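Side-chain contacts in xyloglucan-specific endo-beta-1,4-glucanase BoGH5A (Bacteroides ovatus, PDB 3ZMR), which hydrolyses internal beta-1,4-glucosidic linkages in the backbone of xyloglucan with retention of anomeric configuration, releasing xyloglucan oligosaccharides: residues 338-343 and 368-373; 42-47 and 87-92; 192-197 and 242-247. One frame throughout, in Å; residues are numbered along the deposited sequence. Where two conformers were deposited one is given.

Contact 1. Residues 338-343 and 368-373; sequences YDPYDF and TGQEGD. With BGC (beta-D-glucopyranose), chain C; GLC (alpha-D-glucopyranose), chain L.
The loop that leaves barrel strand 331-337 meets the approach to helix 371-379 through Pro340, whose ring lies against the backbone of Thr368 and Gly369. Pro340 CB is 3.5 Å from Thr368 O, and further round the same ring edge Pro340 CD is 3.5 Å from Gly369 O. No hydrogen bond crosses here; the ring edge simply touches two consecutive carbonyl oxygens. Because Gly369 has no side chain, the CA atoms of Pro340 and Gly369 come within 4.6 Å. Pro340 follows a cis peptide bond and stands at the N-cap position of helix 341-344.

Both pieces belong to the catalytic beta/alpha barrel of this family 5 glycoside hydrolase, and Tyr338 carries the first of them into the sugar pocket. There its ring stands obliquely to the glucose, modelled as either anomer: Tyr338 CE2 is 3.8 Å from BGC O5, and Tyr338 OH is 3.7 Å from BGC C5. The same hydroxyl hydrogen-bonds Glu395, the inferred nucleophile. A phenylalanine here would probably deprive Glu395 of that partner, leaving its carboxylate less firmly placed beside the sugar.

Within 368-373, side chains bond back to the backbone. Gln370 is bent at chi2 (-57°), bringing NE2 back to Thr368 O at 3.1 Å; the bond is nearly straight (171°), although the donor stands above the carbonyl plane. Gln370 OE1 accepts from Gly357 N. Gly369 N donates to Asp373 OD2 at 3.0 Å, meeting the carboxylate on its anti side.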
loop_
_atom_site.group_PDB
_atom_site.type_symbol
_atom_site.label_atom_id
_atom_site.label_comp_id
_atom_site.label_asym_id
_atom_site.label_seq_id
_atom_site.Cartn_x
_atom_site.Cartn_y
_atom_site.Cartn_z
ATOM N N TYR A 338 10.756 9.147 4.668
ATOM C CA TYR A 338 11.709 10.198 4.267
ATOM C C TYR A 338 12.007 11.212 5.385
ATOM O O TYR A 338 12.566 12.273 5.131
ATOM C CB TYR A 338 11.205 10.914 3.026
ATOM C CG TYR A 338 11.284 10.127 1.739
ATOM C CD1 TYR A 338 12.507 9.871 1.145
ATOM C CD2 TYR A 338 10.136 9.661 1.104
ATOM C CE1 TYR A 338 12.584 9.195 -0.061
ATOM C CE2 TYR A 338 10.206 8.992 -0.098
ATOM C CZ TYR A 338 11.431 8.769 -0.691
ATOM O OH TYR A 338 11.543 8.145 -1.916
ATOM N N ASP A 339 11.656 10.897 6.630
ATOM C CA ASP A 339 11.952 11.803 7.727
ATOM C C ASP A 339 13.448 11.739 8.024
ATOM O O ASP A 339 14.048 10.672 8.011
ATOM C CB ASP A 339 11.186 11.424 9.016
ATOM C CG ASP A 339 9.666 11.503 8.872
ATOM O OD1 ASP A 339 9.162 12.160 7.938
ATOM O OD2 ASP A 339 8.988 10.911 9.753
ATOM N N PRO A 340 14.071 12.887 8.353
ATOM C CA PRO A 340 13.521 14.220 8.289
ATOM C C PRO A 340 13.619 14.795 6.876
ATOM O O PRO A 340 14.684 14.725 6.214
ATOM C CB PRO A 340 14.420 15.013 9.248
ATOM C CG PRO A 340 15.737 14.316 9.221
ATOM C CD PRO A 340 15.485 12.883 8.771
ATOM N N TYR A 341 12.494 15.316 6.414
ATOM C CA TYR A 341 12.338 15.806 5.043
ATOM C C TYR A 341 13.398 16.860 4.651
ATOM O O TYR A 341 13.915 16.830 3.535
ATOM C CB TYR A 341 10.937 16.406 4.887
ATOM C CG TYR A 341 10.699 17.076 3.572
ATOM C CD1 TYR A 341 10.380 16.349 2.439
ATOM C CD2 TYR A 341 10.775 18.469 3.461
ATOM C CE1 TYR A 341 10.154 16.976 1.224
ATOM C CE2 TYR A 341 10.533 19.109 2.252
ATOM C CZ TYR A 341 10.233 18.359 1.141
ATOM O OH TYR A 341 10.018 18.988 -0.065
ATOM N N ASP A 342 13.740 17.749 5.577
ATOM C CA ASP A 342 14.697 18.812 5.270
ATOM C C ASP A 342 16.140 18.325 5.050
ATOM O O ASP A 342 16.943 19.041 4.465
ATOM C CB ASP A 342 14.608 20.012 6.239
ATOM C CG ASP A 342 14.943 19.678 7.656
ATOM O OD1 ASP A 342 15.210 18.502 7.988
ATOM O OD2 ASP A 342 14.976 20.632 8.463
ATOM N N PHE A 343 16.422 17.109 5.485
ATOM C CA PHE A 343 17.666 16.427 5.163
ATOM C C PHE A 343 17.547 15.563 3.889
ATOM O O PHE A 343 18.333 15.690 2.947
ATOM C CB PHE A 343 18.133 15.563 6.347
ATOM C CG PHE A 343 19.315 14.687 6.033
ATOM C CD1 PHE A 343 20.578 15.217 5.843
ATOM C CD2 PHE A 343 19.154 13.317 5.912
ATOM C CE1 PHE A 343 21.639 14.398 5.543
ATOM C CE2 PHE A 343 20.218 12.487 5.616
ATOM C CZ PHE A 343 21.461 13.027 5.423
ATOM N N THR A 368 14.307 17.361 13.939
ATOM C CA THR A 368 13.557 16.108 14.082
ATOM C C THR A 368 14.288 15.033 13.285
ATOM O O THR A 368 15.262 15.307 12.598
ATOM C CB THR A 368 12.128 16.229 13.514
ATOM O OG1 THR A 368 12.173 16.465 12.108
ATOM C CG2 THR A 368 11.348 17.361 14.195
ATOM N N GLY A 369 13.786 13.814 13.373
ATOM C CA GLY A 369 14.241 12.717 12.544
ATOM C C GLY A 369 15.652 12.237 12.778
ATOM O O GLY A 369 16.244 11.607 11.899
ATOM N N GLN A 370 16.183 12.503 13.977
ATOM C CA GLN A 370 17.441 11.929 14.375
ATOM C C GLN A 370 17.147 10.505 14.897
ATOM O O GLN A 370 16.013 10.002 14.741
ATOM C CB GLN A 370 18.176 12.837 15.388
ATOM C CG GLN A 370 18.312 14.284 14.901
ATOM C CD GLN A 370 19.023 14.417 13.567
ATOM O OE1 GLN A 370 20.223 14.211 13.474
ATOM N NE2 GLN A 370 18.258 14.696 12.516
ATOM N N GLU A 371 18.152 9.838 15.439
ATOM C CA GLU A 371 18.080 8.410 15.766
ATOM C C GLU A 371 16.846 8.012 16.580
ATOM O O GLU A 371 16.158 7.028 16.250
ATOM C CB GLU A 371 19.368 7.935 16.481
ATOM C CG GLU A 371 20.635 7.869 15.616
ATOM C CD GLU A 371 21.428 9.163 15.551
ATOM O OE1 GLU A 371 20.884 10.255 15.844
ATOM O OE2 GLU A 371 22.617 9.065 15.197
ATOM N N GLY A 372 16.573 8.735 17.647
ATOM C CA GLY A 372 15.457 8.368 18.491
ATOM C C GLY A 372 14.117 8.487 17.754
ATOM O O GLY A 372 13.229 7.655 17.907
ATOM N N ASP A 373 13.955 9.545 16.972
ATOM C CA ASP A 373 12.728 9.751 16.201
ATOM C C ASP A 373 12.514 8.653 15.148
ATOM O O ASP A 373 11.392 8.170 14.963
ATOM C CB ASP A 373 12.711 11.122 15.503
ATOM C CG ASP A 373 12.367 12.280 16.435
ATOM O OD1 ASP A 373 12.170 12.090 17.666
ATOM O OD2 ASP A 373 12.318 13.425 15.905
HETATM C C2 BGC C . 7.013 9.227 -4.443
HETATM C C3 BGC C . 8.221 9.355 -5.386
HETATM C C4 BGC C . 9.042 10.610 -5.111
HETATM C C5 BGC C . 9.360 10.546 -3.610
HETATM C C6 BGC C . 10.255 11.701 -3.196
HETATM C C1 BGC C . 7.270 9.475 -2.950
HETATM O O2 BGC C . 6.442 7.929 -4.598
HETATM O O3 BGC C . 7.740 9.373 -6.746
HETATM O O4 BGC C . 10.204 10.651 -5.988
HETATM O O5 BGC C . 8.157 10.588 -2.819
HETATM O O6 BGC C . 9.673 12.901 -3.734
HETATM C C1 GLC L . 7.745 9.428 -3.081
HETATM C C2 GLC L . 7.221 9.228 -4.498
HETATM C C3 GLC L . 8.336 9.344 -5.539
HETATM C C4 GLC L . 9.044 10.681 -5.296
HETATM C C5 GLC L . 9.406 10.845 -3.813
HETATM C C6 GLC L . 10.136 12.145 -3.488
HETATM O O2 GLC L . 6.550 7.997 -4.558
HETATM O O3 GLC L . 7.833 9.180 -6.884
HETATM O O4 GLC L . 10.208 10.645 -6.076
HETATM O O5 GLC L . 8.253 10.733 -3.009
HETATM O O6 GLC L . 11.521 11.877 -3.604
#

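Contact 2. Residues 42-47 and 87-92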
loop_
_atom_site.group_PDB
_atom_site.type_symbol
_atom_site.label_atom_id
_atom_site.label_comp_id
_atom_site.label_asym_id
_atom_site.label_seq_id
_atom_site.Cartn_x
_atom_site.Cartn_y
_atom_site.Cartn_z
ATOM N N GLU A 42 -24.979 -10.848 18.916
ATOM C CA GLU A 42 -23.572 -10.882 18.488
ATOM C C GLU A 42 -22.993 -9.464 18.413
ATOM O O GLU A 42 -23.666 -8.544 17.961
ATOM C CB GLU A 42 -23.409 -11.564 17.122
ATOM C CG GLU A 42 -23.935 -12.991 17.037
ATOM C CD GLU A 42 -23.114 -13.997 17.833
ATOM O OE1 GLU A 42 -21.991 -13.680 18.291
ATOM O OE2 GLU A 42 -23.594 -15.132 17.976
ATOM N N SER A 43 -21.746 -9.324 18.829
ATOM C CA SER A 43 -21.079 -8.023 18.927
ATOM C C SER A 43 -20.868 -7.362 17.573
ATOM O O SER A 43 -20.756 -6.147 17.504
ATOM C CB SER A 43 -19.740 -8.150 19.664
ATOM O OG SER A 43 -18.846 -9.001 18.972
ATOM N N TRP A 44 -20.847 -8.158 16.502
ATOM C CA TRP A 44 -20.634 -7.607 15.134
ATOM C C TRP A 44 -21.919 -7.060 14.484
ATOM O O TRP A 44 -21.894 -6.467 13.401
ATOM C CB TRP A 44 -20.002 -8.648 14.188
ATOM C CG TRP A 44 -20.760 -9.975 14.081
ATOM C CD1 TRP A 44 -20.492 -11.125 14.795
ATOM C CD2 TRP A 44 -21.909 -10.283 13.261
ATOM N NE1 TRP A 44 -21.371 -12.113 14.453
ATOM C CE2 TRP A 44 -22.260 -11.634 13.533
ATOM C CE3 TRP A 44 -22.667 -9.563 12.309
ATOM C CZ2 TRP A 44 -23.326 -12.275 12.907
ATOM C CZ3 TRP A 44 -23.745 -10.212 11.677
ATOM C CH2 TRP A 44 -24.043 -11.572 11.973
ATOM N N CYS A 45 -23.038 -7.278 15.151
ATOM C CA CYS A 45 -24.336 -6.795 14.739
ATOM C C CYS A 45 -24.830 -5.795 15.791
ATOM O O CYS A 45 -25.018 -6.132 16.962
ATOM C CB CYS A 45 -25.310 -7.963 14.596
ATOM S SG CYS A 45 -26.964 -7.492 14.059
ATOM N N LYS A 46 -24.992 -4.549 15.369
ATOM C CA LYS A 46 -25.380 -3.472 16.279
ATOM C C LYS A 46 -26.696 -2.822 15.872
ATOM O O LYS A 46 -26.989 -2.640 14.701
ATOM C CB LYS A 46 -24.267 -2.416 16.391
ATOM C CG LYS A 46 -23.031 -2.873 17.176
ATOM C CD LYS A 46 -23.351 -3.232 18.626
ATOM C CE LYS A 46 -22.122 -3.722 19.376
ATOM N NZ LYS A 46 -22.484 -4.451 20.623
ATOM N N SER A 47 -27.471 -2.466 16.881
ATOM C CA SER A 47 -28.655 -1.613 16.749
ATOM C C SER A 47 -28.289 -0.182 17.122
ATOM O O SER A 47 -27.572 0.059 18.098
ATOM C CB SER A 47 -29.792 -2.080 17.663
ATOM O OG SER A 47 -30.886 -1.189 17.627
ATOM N N ILE A 87 -35.704 -10.793 15.087
ATOM C CA ILE A 87 -35.295 -10.629 13.697
ATOM C C ILE A 87 -34.029 -11.458 13.432
ATOM O O ILE A 87 -33.100 -11.457 14.212
ATOM C CB ILE A 87 -35.000 -9.127 13.425
ATOM C CG1 ILE A 87 -36.268 -8.284 13.598
ATOM C CG2 ILE A 87 -34.339 -8.929 12.059
ATOM C CD1 ILE A 87 -36.023 -6.785 13.726
ATOM N N ASN A 88 -34.032 -12.185 12.320
ATOM C CA ASN A 88 -32.842 -12.914 11.866
ATOM C C ASN A 88 -31.935 -11.972 11.061
ATOM O O ASN A 88 -32.435 -11.188 10.249
ATOM C CB ASN A 88 -33.222 -14.099 10.963
ATOM C CG ASN A 88 -33.928 -15.229 11.722
ATOM O OD1 ASN A 88 -33.437 -15.719 12.743
ATOM N ND2 ASN A 88 -35.095 -15.629 11.219
ATOM N N VAL A 89 -30.627 -12.093 11.298
ATOM C CA VAL A 89 -29.587 -11.425 10.520
ATOM C C VAL A 89 -28.582 -12.450 10.004
ATOM O O VAL A 89 -27.994 -13.212 10.782
ATOM C CB VAL A 89 -28.841 -10.365 11.365
ATOM C CG1 VAL A 89 -27.733 -9.691 10.550
ATOM C CG2 VAL A 89 -29.837 -9.337 11.879
ATOM N N LYS A 90 -28.387 -12.438 8.691
ATOM C CA LYS A 90 -27.414 -13.326 8.042
ATOM C C LYS A 90 -26.450 -12.441 7.259
ATOM O O LYS A 90 -26.867 -11.576 6.493
ATOM C CB LYS A 90 -28.098 -14.297 7.081
ATOM C CG LYS A 90 -27.149 -15.294 6.416
ATOM C CD LYS A 90 -27.887 -16.245 5.480
ATOM C CE LYS A 90 -28.850 -17.145 6.224
ATOM N NZ LYS A 90 -29.585 -18.028 5.273
ATOM N N GLN A 91 -25.167 -12.694 7.457
ATOM C CA GLN A 91 -24.104 -11.997 6.740
ATOM C C GLN A 91 -23.213 -13.006 5.992
ATOM O O GLN A 91 -22.674 -13.924 6.592
ATOM C CB GLN A 91 -23.264 -11.155 7.684
ATOM C CG GLN A 91 -22.236 -10.334 6.925
ATOM C CD GLN A 91 -21.399 -9.413 7.792
ATOM O OE1 GLN A 91 -21.133 -9.689 8.969
ATOM N NE2 GLN A 91 -20.910 -8.318 7.179
ATOM N N SER A 92 -23.058 -12.792 4.688
ATOM C CA SER A 92 -22.273 -13.693 3.851
ATOM C C SER A 92 -20.774 -13.516 4.018
ATOM O O SER A 92 -20.299 -12.533 4.591
ATOM C CB SER A 92 -22.686 -13.635 2.387
ATOM O OG SER A 92 -22.596 -12.342 1.891
#
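Trp44, Cys45, Val89 and Gln91 make up the packed side of this contact, all four CB atoms aimed at the opposite segment. Val89 reaches across with both of its methyls: CG1 meets Trp44 CZ3 at 4.2 Å, while CG2 meets Cys45 SG at 4.1 Å. Further along, the amide of Gln91 slides past the benzo part of the indole, with Gln91 OE1 3.7 Å from Trp44 CE3 and the two planes 31° apart. That oxygen is not left to the ring alone, since Arg71 NE hydrogen-bonds it, and Arg71 also makes a cation-pi contact with Trp44.

The arrangement is that of a beta sandwich, here the BACON domain: strand 45-47 edges a three-stranded antiparallel sheet, strand 85-91 belongs to the facing sheet, and no hydrogen bond joins the two segments. The CA atoms of Cys45 and Val89 accordingly stay 8.2 Å apart, a gap bridged by side chains.

Trp44 lies in the type I turn from Glu42 to Cys45. With CG placed between the backbone N and the carbonyl carbon (chi1 55°), its indole has Glu42 CB 3.4 Å above one face, near the rim of the ring. Strand alternation turns the lysines elsewhere: Lys46 is exposed on the outside of its sheet, and Lys90 heads away from the opposite segment between Val89 and Gln91. Neither lysine touches the opposite segment.

Contact 3. Residues 192-197 and 242-247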
loop_
_atom_site.group_PDB
_atom_site.type_symbol
_atom_site.label_atom_id
_atom_site.label_comp_id
_atom_site.label_asym_id
_atom_site.label_seq_id
_atom_site.Cartn_x
_atom_site.Cartn_y
_atom_site.Cartn_z
ATOM N N ALA A 192 1.660 -2.556 -26.771
ATOM C CA ALA A 192 3.091 -2.321 -26.957
ATOM C C ALA A 192 3.767 -1.772 -25.686
ATOM O O ALA A 192 4.928 -2.077 -25.393
ATOM C CB ALA A 192 3.281 -1.337 -28.082
ATOM N N TRP A 193 3.024 -0.987 -24.917
ATOM C CA TRP A 193 3.536 -0.489 -23.634
ATOM C C TRP A 193 3.597 -1.615 -22.608
ATOM O O TRP A 193 4.594 -1.815 -21.902
ATOM C CB TRP A 193 2.645 0.616 -23.103
ATOM C CG TRP A 193 3.106 1.158 -21.794
ATOM C CD1 TRP A 193 2.448 1.076 -20.604
ATOM C CD2 TRP A 193 4.338 1.865 -21.511
ATOM N NE1 TRP A 193 3.186 1.675 -19.606
ATOM C CE2 TRP A 193 4.331 2.189 -20.130
ATOM C CE3 TRP A 193 5.426 2.286 -22.289
ATOM C CZ2 TRP A 193 5.362 2.898 -19.525
ATOM C CZ3 TRP A 193 6.444 2.997 -21.695
ATOM C CH2 TRP A 193 6.416 3.292 -20.333
ATOM N N MET A 194 2.523 -2.394 -22.529
ATOM C CA MET A 194 2.490 -3.553 -21.621
ATOM C C MET A 194 3.643 -4.498 -21.940
ATOM O O MET A 194 4.266 -5.088 -21.040
ATOM C CB MET A 194 1.165 -4.307 -21.746
ATOM C CG MET A 194 -0.043 -3.508 -21.314
ATOM S SD MET A 194 0.058 -2.942 -19.608
ATOM C CE MET A 194 0.276 -4.466 -18.707
ATOM N N ASP A 195 3.954 -4.654 -23.225
ATOM C CA ASP A 195 5.064 -5.510 -23.618
ATOM C C ASP A 195 6.390 -5.016 -23.020
ATOM O O ASP A 195 7.247 -5.800 -22.641
ATOM C CB ASP A 195 5.252 -5.554 -25.144
ATOM C CG ASP A 195 4.111 -6.241 -25.905
ATOM O OD1 ASP A 195 3.283 -6.954 -25.302
ATOM O OD2 ASP A 195 4.089 -6.079 -27.155
ATOM N N LYS A 196 6.599 -3.696 -23.034
ATOM C CA LYS A 196 7.852 -3.108 -22.509
ATOM C C LYS A 196 7.962 -3.328 -20.994
ATOM O O LYS A 196 8.988 -3.700 -20.465
ATOM C CB LYS A 196 7.920 -1.599 -22.827
ATOM C CG LYS A 196 8.213 -1.293 -24.290
ATOM C CD LYS A 196 8.048 0.179 -24.604
ATOM C CE LYS A 196 9.237 1.005 -24.151
ATOM N NZ LYS A 196 9.103 2.394 -24.713
ATOM N N VAL A 197 6.862 -3.058 -20.302
ATOM C CA VAL A 197 6.804 -3.304 -18.863
ATOM C C VAL A 197 7.108 -4.803 -18.568
ATOM O O VAL A 197 7.934 -5.163 -17.715
ATOM C CB VAL A 197 5.454 -2.866 -18.262
ATOM C CG1 VAL A 197 5.456 -3.165 -16.763
ATOM C CG2 VAL A 197 5.188 -1.379 -18.525
ATOM N N LYS A 242 -7.363 -4.634 -13.879
ATOM C CA LYS A 242 -7.825 -5.835 -14.554
ATOM C C LYS A 242 -6.866 -6.213 -15.702
ATOM O O LYS A 242 -6.476 -7.376 -15.897
ATOM C CB LYS A 242 -9.266 -5.688 -15.027
ATOM C CG LYS A 242 -9.809 -6.954 -15.658
ATOM C CD LYS A 242 -11.291 -6.788 -16.008
ATOM C CE LYS A 242 -11.785 -8.064 -16.670
ATOM N NZ LYS A 242 -13.184 -7.972 -17.150
ATOM N N GLN A 243 -6.479 -5.198 -16.477
ATOM C CA GLN A 243 -5.560 -5.411 -17.577
ATOM C C GLN A 243 -4.188 -5.886 -17.139
ATOM O O GLN A 243 -3.591 -6.809 -17.711
ATOM C CB GLN A 243 -5.379 -4.137 -18.387
ATOM C CG GLN A 243 -6.650 -3.741 -19.129
ATOM C CD GLN A 243 -6.513 -2.366 -19.719
ATOM O OE1 GLN A 243 -5.936 -2.187 -20.801
ATOM N NE2 GLN A 243 -7.015 -1.386 -19.003
ATOM N N ILE A 244 -3.660 -5.195 -16.135
ATOM C CA ILE A 244 -2.315 -5.529 -15.654
ATOM C C ILE A 244 -2.302 -6.943 -15.025
ATOM O O ILE A 244 -1.423 -7.782 -15.316
ATOM C CB ILE A 244 -1.843 -4.500 -14.621
ATOM C CG1 ILE A 244 -1.797 -3.081 -15.227
ATOM C CG2 ILE A 244 -0.484 -4.903 -14.044
ATOM C CD1 ILE A 244 -1.893 -2.003 -14.168
ATOM N N ALA A 245 -3.317 -7.210 -14.189
ATOM C CA ALA A 245 -3.439 -8.531 -13.562
ATOM C C ALA A 245 -3.546 -9.638 -14.590
ATOM O O ALA A 245 -2.915 -10.685 -14.455
ATOM C CB ALA A 245 -4.637 -8.544 -12.626
ATOM N N LEU A 246 -4.338 -9.420 -15.642
ATOM C CA LEU A 246 -4.459 -10.447 -16.694
ATOM C C LEU A 246 -3.160 -10.650 -17.444
ATOM O O LEU A 246 -2.784 -11.787 -17.764
ATOM C CB LEU A 246 -5.609 -10.126 -17.650
ATOM C CG LEU A 246 -7.037 -10.347 -17.081
ATOM C CD1 LEU A 246 -8.103 -9.808 -18.017
ATOM C CD2 LEU A 246 -7.278 -11.816 -16.770
ATOM N N ARG A 247 -2.448 -9.565 -17.720
ATOM C CA ARG A 247 -1.173 -9.720 -18.452
ATOM C C ARG A 247 -0.162 -10.554 -17.636
ATOM O O ARG A 247 0.571 -11.373 -18.195
ATOM C CB ARG A 247 -0.567 -8.353 -18.828
ATOM C CG ARG A 247 0.853 -8.425 -19.384
ATOM C CD ARG A 247 0.936 -9.151 -20.702
ATOM N NE ARG A 247 0.447 -8.347 -21.813
ATOM C CZ ARG A 247 1.214 -7.811 -22.780
ATOM N NH1 ARG A 247 2.524 -7.927 -22.768
ATOM N NH2 ARG A 247 0.634 -7.118 -23.754
#
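Ile244 is the first residue of 242-247 to meet the other helix, and it does so lightly. Its CG1 lies 4.3 Å from the terminal methyl of Met194, CE, which also approaches the Ile244 backbone at CA, 4.1 Å away. Met194 was deposited in two conformers, so these methyl contacts hold for the one described here; in it the chain is bent at both chi2 and chi3, which curls CE toward the neighbouring helix. Tyr177, from a loop, touches both Ile244 and Met194 and extends the apolar patch.

Three residues on comes Arg247, which makes most of the contribution of 242-247. Its CG is anti to the backbone N, and further bends at chi2 and chi3 bring the guanidinium over to 192-197 as it slides past Met194 in the opposite direction. Met194 CB sits over one face of the guanidinium, 3.5 Å from Arg247 NH2, while in the same conformer Met194 CE lies 4.0 Å from Arg247 CB.

The edge of the same group is used for charge. Arg247 NH1 and NH2 both donate, end-on, to the single oxygen Asp195 OD1: NH1 meets the anti lone pair of that oxygen at 2.8 Å (N-H...O angle 151°), NH2 reaches it at 3.1 Å and less straight. The carboxylate and guanidinium planes are 46° apart, yet the oxygen lies close to the plane of the guanidinium. Glu198 forms a second salt bridge with NH1, so this arginine is shared by two acids.

The helix segments have axes 11.5 Å apart at closest approach and a signed crossing angle of -53°. They belong to helices 191-206 and 227-248, which follow the adjacent parallel strands 170-173 and 210-214, and pack as neighbours in the outer helical layer of a beta/alpha-barrel.

Contact 2 lies in the BACON domain, whereas contacts 1 and 3 share the catalytic barrel, on opposite sides of the chain's centre with their own centres 38 Å apart. Contact 2 is buried: side chains meet between two sheets, and its main polar group is satisfied from outside the two segments. The barrel contacts are only partly buried, and they differ in chemistry. Contact 1 joins two loops at helix starts by laying a proline on backbone carbonyls, and one of its segments reaches the sugar; contact 3 joins outer helices by a salt bridge flanked by apolar packing. No helix or strand is common to any two contacts.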